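Local structure of lactate dehydrogenase, adjacent gene encodes predicted malate dehydrogenase (Cryptosporidium parvum, 4ND2) at residues Lys25-Asp30 with Phe55-Lys60. The protein probably catalyses the NAD-dependent interconversion of (S)-lactate and pyruvate, and binds pyruvate together with a dinucleotide cofactor analog. Residues are numbered along the deposited sequence; the frame is centred on the assembly and turned at random.
Sequences KDNLAD and FGSTSK
Asp30 OD1 takes the backbone N-H of Lys60 at 2.9 Å in an almost straight bond (176°); the N-H comes to this oxygen from above the carboxylate plane, 54° out of it. The same oxygen forms a salt bridge with Arg4, whose guanidinium also bonds Thr58 O, so one arginine ties both segments together. Ser59 OG lies 2.9 Å from Ala29 O, within hydrogen-bonding distance. Ser57 closes an ST turn, its OG accepting from Ser59 N at 3.1 Å; that hydroxyl, also bonded to Gly24 O, sits against Asn27 CB at 3.5 Å. A water donates to Lys25 O and, weakly, to Phe55 O, bridging the two helix ends. Beyond it, the Lys25 chain lies over one face of the Phe55 ring, the two side chains crossing at about a right angle: CG, anti to the backbone N (chi1 179°), stands over the ring centre in a CH-pi contact, 3.8 Å from the centroid, while Lys25 CE lies over Phe55 CE1. Lys25 NZ forms a salt bridge with Asp26 OD1 of the second subunit. Helices 14-26 and 40-55 both end here in Schellman motifs, with Asn27 and Gly56 at positive phi; the chain then leads from each helix into strands 30-34 and 61-64, parallel neighbours at one edge of the Rossmann-fold NAD-binding domain.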
ATOM      1  N   LYS A  25       4.052  -3.384   9.803  1.00 19.56           N
ATOM      2  CA  LYS A  25       4.310  -2.942   8.431  1.00 20.26           C
ATOM      3  C   LYS A  25       3.108  -2.207   7.831  1.00 20.52           C
ATOM      4  O   LYS A  25       3.269  -1.156   7.216  1.00 20.45           O
ATOM      5  CB  LYS A  25       4.688  -4.131   7.545  1.00 20.64           C
ATOM      6  CG  LYS A  25       4.950  -3.769   6.091  1.00 21.12           C
ATOM      7  CD  LYS A  25       5.312  -4.991   5.265  1.00 21.60           C
ATOM      8  CE  LYS A  25       5.779  -4.607   3.870  1.00 22.10           C
ATOM      9  NZ  LYS A  25       4.812  -3.723   3.167  1.00 22.43           N
ATOM     10  N   ASP A  26       1.912  -2.761   8.018  1.00 20.92           N
ATOM     11  CA  ASP A  26       0.684  -2.168   7.471  1.00 21.19           C
ATOM     12  C   ASP A  26       0.170  -0.979   8.290  1.00 20.76           C
ATOM     13  O   ASP A  26      -0.773  -0.307   7.874  1.00 20.08           O
ATOM     14  CB  ASP A  26      -0.430  -3.218   7.390  1.00 21.79           C
ATOM     15  CG  ASP A  26      -0.104  -4.360   6.437  1.00 22.58           C
ATOM     16  OD1 ASP A  26       0.754  -4.190   5.545  1.00 23.58           O
ATOM     17  OD2 ASP A  26      -0.715  -5.436   6.581  1.00 23.22           O
ATOM     18  N   ASN A  27       0.777  -0.730   9.452  1.00 20.42           N
ATOM     19  CA  ASN A  27       0.276   0.266  10.401  1.00 20.33           C
ATOM     20  C   ASN A  27      -1.205   0.035  10.734  1.00 19.76           C
ATOM     21  O   ASN A  27      -1.984   0.980  10.867  1.00 19.46           O
ATOM     22  CB  ASN A  27       0.510   1.690   9.878  1.00 20.93           C
ATOM     23  CG  ASN A  27       0.290   2.757  10.944  1.00 21.81           C
ATOM     24  OD1 ASN A  27       0.545   2.543  12.130  1.00 22.75           O
ATOM     25  ND2 ASN A  27      -0.179   3.915  10.521  1.00 22.51           N
ATOM     26  N   LEU A  28      -1.580  -1.235  10.864  1.00 19.20           N
ATOM     27  CA  LEU A  28      -2.953  -1.617  11.204  1.00 19.04           C
ATOM     28  C   LEU A  28      -3.272  -1.298  12.665  1.00 18.90           C
ATOM     29  O   LEU A  28      -4.388  -0.894  12.993  1.00 18.56           O
ATOM     30  CB  LEU A  28      -3.158  -3.111  10.940  1.00 19.01           C
ATOM     31  CG  LEU A  28      -4.522  -3.721  11.267  1.00 19.07           C
ATOM     32  CD1 LEU A  28      -5.613  -3.099  10.408  1.00 19.02           C
ATOM     33  CD2 LEU A  28      -4.476  -5.230  11.078  1.00 19.01           C
ATOM     34  N   ALA A  29      -2.289  -1.498  13.538  1.00 18.62           N
ATOM     35  CA  ALA A  29      -2.465  -1.274  14.969  1.00 18.85           C
ATOM     36  C   ALA A  29      -1.119  -1.274  15.682  1.00 18.90           C
ATOM     37  O   ALA A  29      -0.086  -1.603  15.090  1.00 18.51           O
ATOM     38  CB  ALA A  29      -3.359  -2.357  15.560  1.00 18.81           C
ATOM     39  N   ASP A  30      -1.142  -0.885  16.951  1.00 19.27           N
ATOM     40  CA  ASP A  30      -0.031  -1.161  17.856  1.00 19.64           C
ATOM     41  C   ASP A  30      -0.105  -2.635  18.223  1.00 19.45           C
ATOM     42  O   ASP A  30      -1.188  -3.225  18.231  1.00 19.29           O
ATOM     43  CB  ASP A  30      -0.128  -0.321  19.132  1.00 20.05           C
ATOM     44  CG  ASP A  30       0.176   1.150  18.902  1.00 20.65           C
ATOM     45  OD1 ASP A  30       0.739   1.519  17.847  1.00 20.66           O
ATOM     46  OD2 ASP A  30      -0.143   1.946  19.806  1.00 21.75           O
ATOM     47  N   PHE A  55       9.531   0.864   6.934  1.00 18.77           N
ATOM     48  CA  PHE A  55       8.208   0.700   6.324  1.00 18.89           C
ATOM     49  C   PHE A  55       7.372   1.980   6.339  1.00 19.04           C
ATOM     50  O   PHE A  55       6.276   2.010   5.776  1.00 19.19           O
ATOM     51  CB  PHE A  55       7.420  -0.392   7.055  1.00 18.74           C
ATOM     52  CG  PHE A  55       8.023  -1.767   6.954  1.00 18.82           C
ATOM     53  CD1 PHE A  55       8.428  -2.286   5.728  1.00 18.83           C
ATOM     54  CD2 PHE A  55       8.135  -2.570   8.082  1.00 18.96           C
ATOM     55  CE1 PHE A  55       8.960  -3.560   5.638  1.00 18.97           C
ATOM     56  CE2 PHE A  55       8.668  -3.845   7.996  1.00 18.90           C
ATOM     57  CZ  PHE A  55       9.080  -4.341   6.773  1.00 18.98           C
ATOM     58  N   GLY A  56       7.869   3.024   6.999  1.00 19.02           N
ATOM     59  CA  GLY A  56       7.127   4.269   7.154  1.00 18.99           C
ATOM     60  C   GLY A  56       5.918   4.138   8.067  1.00 19.21           C
ATOM     61  O   GLY A  56       4.937   4.863   7.902  1.00 19.59           O
ATOM     62  N   SER A  57       5.985   3.217   9.027  1.00 18.70           N
ATOM     63  CA  SER A  57       4.893   2.982   9.975  1.00 18.42           C
ATOM     64  C   SER A  57       5.222   3.594  11.331  1.00 18.45           C
ATOM     65  O   SER A  57       6.379   3.604  11.737  1.00 18.25           O
ATOM     66  CB  SER A  57       4.667   1.479  10.149  1.00 18.40           C
ATOM     67  OG  SER A  57       3.730   1.208  11.178  1.00 18.07           O
ATOM     68  N   THR A  58       4.202   4.090  12.028  1.00 18.32           N
ATOM     69  CA  THR A  58       4.366   4.598  13.393  1.00 18.65           C
ATOM     70  C   THR A  58       3.774   3.644  14.437  1.00 18.60           C
ATOM     71  O   THR A  58       3.609   4.021  15.601  1.00 18.24           O
ATOM     72  CB  THR A  58       3.738   5.999  13.561  1.00 18.77           C
ATOM     73  OG1 THR A  58       2.351   5.954  13.218  1.00 19.08           O
ATOM     74  CG2 THR A  58       4.438   7.011  12.678  1.00 18.85           C
ATOM     75  N   SER A  59       3.463   2.411  14.027  1.00 18.83           N
ATOM     76  CA  SER A  59       2.993   1.384  14.957  1.00 19.48           C
ATOM     77  C   SER A  59       4.019   1.153  16.062  1.00 20.07           C
ATOM     78  O   SER A  59       5.216   1.085  15.790  1.00 19.72           O
ATOM     79  CB  SER A  59       2.748   0.053  14.235  1.00 19.52           C
ATOM     80  OG  SER A  59       1.590   0.097  13.428  1.00 19.35           O
ATOM     81  N   LYS A  60       3.540   1.049  17.299  1.00 21.19           N
ATOM     82  CA  LYS A  60       4.376   0.647  18.427  1.00 22.34           C
ATOM     83  C   LYS A  60       4.267  -0.859  18.624  1.00 22.06           C
ATOM     84  O   LYS A  60       3.165  -1.412  18.614  1.00 22.32           O
ATOM     85  CB  LYS A  60       3.944   1.360  19.707  1.00 23.64           C
ATOM     86  CG  LYS A  60       3.942   2.870  19.587  1.00 25.25           C
ATOM     87  CD  LYS A  60       4.048   3.555  20.938  1.00 26.71           C
ATOM     88  CE  LYS A  60       3.913   5.064  20.791  1.00 27.57           C
ATOM     89  NZ  LYS A  60       5.015   5.643  19.971  1.00 28.24           N
TER
HETATM   90  O   HOH W   1       3.165   1.760   6.998  1.00 46.27           O